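Local coordinates for protein dihydropyrimidinase (Brevibacillus agri, PDB 3SFW) that hydrolyses the ring amide bond of dihydropyrimidines, probably with a pair of zinc ions held in an amidohydrolase TIM-barrel active site, at residues Tyr207-Arg212 with Ser288-Glu293. Numbering follows the deposited sequence.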
ATOM      1  N   TYR A 207       0.052 -25.699 -19.548  1.00 16.40           N
ATOM      2  CA  TYR A 207      -0.153 -25.952 -18.103  1.00 17.24           C
ATOM      3  C   TYR A 207       1.124 -25.716 -17.298  1.00 15.05           C
ATOM      4  O   TYR A 207       1.044 -25.568 -16.088  1.00 14.71           O
ATOM      5  CB  TYR A 207      -0.722 -27.352 -17.813  1.00 17.86           C
ATOM      6  CG  TYR A 207      -2.112 -27.466 -18.384  1.00 19.62           C
ATOM      7  CD1 TYR A 207      -2.285 -27.895 -19.694  1.00 25.71           C
ATOM      8  CD2 TYR A 207      -3.194 -26.897 -17.728  1.00 24.21           C
ATOM      9  CE1 TYR A 207      -3.538 -27.916 -20.298  1.00 27.87           C
ATOM     10  CE2 TYR A 207      -4.482 -26.883 -18.332  1.00 26.63           C
ATOM     11  CZ  TYR A 207      -4.626 -27.381 -19.624  1.00 28.12           C
ATOM     12  OH  TYR A 207      -5.855 -27.371 -20.270  1.00 31.90           O
ATOM     13  N   HIS A 208       2.255 -25.551 -17.982  1.00 14.97           N
ATOM     14  CA  HIS A 208       3.472 -25.088 -17.278  1.00 16.03           C
ATOM     15  C   HIS A 208       3.238 -23.703 -16.664  1.00 16.65           C
ATOM     16  O   HIS A 208       3.704 -23.408 -15.545  1.00 14.89           O
ATOM     17  CB  HIS A 208       4.716 -25.083 -18.200  1.00 13.88           C
ATOM     18  CG  HIS A 208       5.911 -24.498 -17.537  1.00 14.55           C
ATOM     19  ND1 HIS A 208       6.672 -25.201 -16.627  1.00 17.26           N
ATOM     20  CD2 HIS A 208       6.413 -23.241 -17.566  1.00 18.24           C
ATOM     21  CE1 HIS A 208       7.622 -24.408 -16.153  1.00 18.08           C
ATOM     22  NE2 HIS A 208       7.508 -23.227 -16.736  1.00 17.75           N
ATOM     23  N   ALA A 209       2.481 -22.851 -17.359  1.00 14.88           N
ATOM     24  CA  ALA A 209       2.194 -21.551 -16.792  1.00 14.04           C
ATOM     25  C   ALA A 209       1.087 -21.635 -15.755  1.00 15.71           C
ATOM     26  O   ALA A 209       1.161 -21.012 -14.703  1.00 15.96           O
ATOM     27  CB  ALA A 209       1.852 -20.552 -17.878  1.00 13.43           C
ATOM     28  N   TYR A 210      -0.004 -22.334 -16.099  1.00 16.60           N
ATOM     29  CA  TYR A 210      -1.152 -22.355 -15.227  1.00 16.34           C
ATOM     30  C   TYR A 210      -0.867 -22.918 -13.857  1.00 14.99           C
ATOM     31  O   TYR A 210      -1.575 -22.599 -12.904  1.00 18.67           O
ATOM     32  CB  TYR A 210      -2.299 -23.121 -15.860  1.00 15.41           C
ATOM     33  CG  TYR A 210      -2.844 -22.489 -17.122  1.00 16.73           C
ATOM     34  CD1 TYR A 210      -3.602 -23.254 -18.023  1.00 19.72           C
ATOM     35  CD2 TYR A 210      -2.660 -21.137 -17.395  1.00 17.53           C
ATOM     36  CE1 TYR A 210      -4.158 -22.672 -19.181  1.00 19.06           C
ATOM     37  CE2 TYR A 210      -3.184 -20.553 -18.568  1.00 22.64           C
ATOM     38  CZ  TYR A 210      -3.980 -21.327 -19.426  1.00 22.21           C
ATOM     39  OH  TYR A 210      -4.481 -20.769 -20.605  1.00 26.83           O
ATOM     40  N   THR A 211       0.160 -23.769 -13.747  1.00 14.22           N
ATOM     41  CA  THR A 211       0.473 -24.423 -12.491  1.00 15.77           C
ATOM     42  C   THR A 211       1.516 -23.610 -11.667  1.00 14.65           C
ATOM     43  O   THR A 211       1.940 -24.045 -10.583  1.00 13.28           O
ATOM     44  CB  THR A 211       1.071 -25.843 -12.723  1.00 17.09           C
ATOM     45  OG1 THR A 211       2.173 -25.776 -13.646  1.00 14.71           O
ATOM     46  CG2 THR A 211      -0.004 -26.817 -13.314  1.00 18.24           C
ATOM     47  N   ARG A 212       1.948 -22.479 -12.223  1.00 15.47           N
ATOM     48  CA  ARG A 212       2.819 -21.538 -11.459  1.00 15.07           C
ATOM     49  C   ARG A 212       2.266 -20.116 -11.431  1.00 14.69           C
ATOM     50  O   ARG A 212       2.887 -19.203 -12.000  1.00 15.86           O
ATOM     51  CB  ARG A 212       4.226 -21.509 -12.071  1.00 14.06           C
ATOM     52  CG  ARG A 212       4.691 -22.872 -12.573  1.00 13.85           C
ATOM     53  CD  ARG A 212       6.032 -22.755 -13.314  1.00 17.52           C
ATOM     54  NE  ARG A 212       7.179 -22.656 -12.404  1.00 16.10           N
ATOM     55  CZ  ARG A 212       7.885 -23.706 -11.950  1.00 19.16           C
ATOM     56  NH1 ARG A 212       7.571 -24.963 -12.330  1.00 17.19           N
ATOM     57  NH2 ARG A 212       8.970 -23.512 -11.187  1.00 15.81           N
ATOM     58  N   SER A 288      10.965 -20.901 -16.193  1.00 11.59           N
ATOM     59  CA  SER A 288      10.265 -20.574 -14.936  1.00  9.35           C
ATOM     60  C   SER A 288      10.953 -19.376 -14.313  1.00 13.09           C
ATOM     61  O   SER A 288      12.147 -19.265 -14.446  1.00 13.36           O
ATOM     62  CB  SER A 288      10.357 -21.743 -13.954  1.00 13.76           C
ATOM     63  OG  SER A 288       9.711 -22.895 -14.510  1.00 15.43           O
ATOM     64  N   PRO A 289      10.203 -18.457 -13.699  1.00 11.17           N
ATOM     65  CA  PRO A 289       8.742 -18.351 -13.699  1.00 10.56           C
ATOM     66  C   PRO A 289       8.208 -18.289 -15.089  1.00 10.94           C
ATOM     67  O   PRO A 289       8.916 -17.950 -16.029  1.00 10.53           O
ATOM     68  CB  PRO A 289       8.470 -17.018 -12.983  1.00 13.80           C
ATOM     69  CG  PRO A 289       9.759 -16.246 -13.118  1.00 16.98           C
ATOM     70  CD  PRO A 289      10.834 -17.287 -13.042  1.00 14.50           C
ATOM     71  N   PRO A 290       6.938 -18.700 -15.253  1.00  9.75           N
ATOM     72  CA  PRO A 290       6.430 -18.787 -16.626  1.00 10.52           C
ATOM     73  C   PRO A 290       6.180 -17.401 -17.215  1.00 12.93           C
ATOM     74  O   PRO A 290       5.998 -16.422 -16.488  1.00 12.11           O
ATOM     75  CB  PRO A 290       5.095 -19.533 -16.442  1.00 11.60           C
ATOM     76  CG  PRO A 290       4.630 -19.137 -15.028  1.00 12.94           C
ATOM     77  CD  PRO A 290       5.942 -18.993 -14.219  1.00 11.99           C
ATOM     78  N   LEU A 291       6.006 -17.347 -18.523  1.00 11.01           N
ATOM     79  CA  LEU A 291       5.508 -16.131 -19.180  1.00 12.30           C
ATOM     80  C   LEU A 291       4.147 -15.752 -18.591  1.00 13.33           C
ATOM     81  O   LEU A 291       3.409 -16.633 -18.123  1.00 13.51           O
ATOM     82  CB  LEU A 291       5.403 -16.400 -20.695  1.00 12.27           C
ATOM     83  CG  LEU A 291       6.753 -16.541 -21.388  1.00 13.94           C
ATOM     84  CD1 LEU A 291       6.547 -16.759 -22.907  1.00 12.72           C
ATOM     85  CD2 LEU A 291       7.597 -15.268 -21.161  1.00 13.93           C
ATOM     86  N   ARG A 292       3.858 -14.446 -18.576  1.00 12.58           N
ATOM     87  CA  ARG A 292       2.756 -13.846 -17.814  1.00 13.12           C
ATOM     88  C   ARG A 292       1.777 -13.166 -18.773  1.00 11.09           C
ATOM     89  O   ARG A 292       2.098 -12.886 -19.948  1.00 11.72           O
ATOM     90  CB  ARG A 292       3.298 -12.768 -16.852  1.00  9.83           C
ATOM     91  CG  ARG A 292       4.370 -13.296 -15.880  1.00  9.94           C
ATOM     92  CD  ARG A 292       3.775 -14.513 -15.065  1.00 10.86           C
ATOM     93  NE  ARG A 292       4.588 -14.823 -13.862  1.00 13.48           N
ATOM     94  CZ  ARG A 292       4.330 -15.839 -13.038  1.00 14.32           C
ATOM     95  NH1 ARG A 292       3.250 -16.626 -13.239  1.00 11.77           N
ATOM     96  NH2 ARG A 292       5.086 -16.033 -11.958  1.00 13.45           N
ATOM     97  N   GLU A 293       0.618 -12.822 -18.248  1.00 12.45           N
ATOM     98  CA  GLU A 293      -0.336 -11.995 -19.008  1.00 13.91           C
ATOM     99  C   GLU A 293       0.389 -10.724 -19.435  1.00 13.54           C
ATOM    100  O   GLU A 293       1.153 -10.156 -18.664  1.00 12.60           O
ATOM    101  CB  GLU A 293      -1.527 -11.651 -18.127  1.00 14.10           C
ATOM    102  CG  GLU A 293      -2.426 -12.858 -17.870  1.00 18.22           C
ATOM    103  CD  GLU A 293      -3.563 -12.595 -16.859  1.00 24.38           C
ATOM    104  OE1 GLU A 293      -3.501 -11.651 -16.032  1.00 25.89           O
ATOM    105  OE2 GLU A 293      -4.388 -13.511 -16.702  1.00 30.23           O
TER
HETATM  106  O   HOH W   1       5.211 -18.344 -10.337  1.00 16.81           O
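P290 packs on A209 and R212 in a buried contact between the end of helix 206-210 and the loop after helix 265-269, next to the zinc site of an amidohydrolase barrel. The CB of P290 lies 3.7 Å from the CB of A209. Its CD sits 3.7 Å from the CB of R212, so the ring fills the angle where the helix turns into loop.

NH1 of R292 donates a hydrogen bond to the backbone O of R212 at 2.9 Å, in the carbonyl plane, with an N-H...O angle of 159°. A water accepts from NH2 of R292 and lies 3.0 Å from the same O of R212, to which it can donate. P290 CD lies 3.5 Å above the plane of the R292 guanidinium, toward its rim. A bend at chi2 (-56°) folds the R292 chain back toward R212. NE and NH2 of R292 are also held, by S241 and E217.

At the other end S288 meets R212 and H208. S288 OG sits over the centre of the R212 guanidinium, 3.2 Å from CZ, and so does not meet its N-H groups in plane. The same OG lies at the ring edge of H208, 3.1 Å from CE1, and hydrogen-bonds N337. H208 NE2 bonds W287 O, while R212 CD lies over one face of the imidazole, toward its rim. R212 NH2 forms a salt bridge with E185. A leucine in place of R212 would probably leave E185 without this cationic mate and S288 OG without the flat group it rests on.

The S288 side chain is about 6 Å from a zinc ion, and P289 touches the zinc ligand H239. Helix 187-199 packs against T211 and R212, and helix 214-230 against P289 and R292.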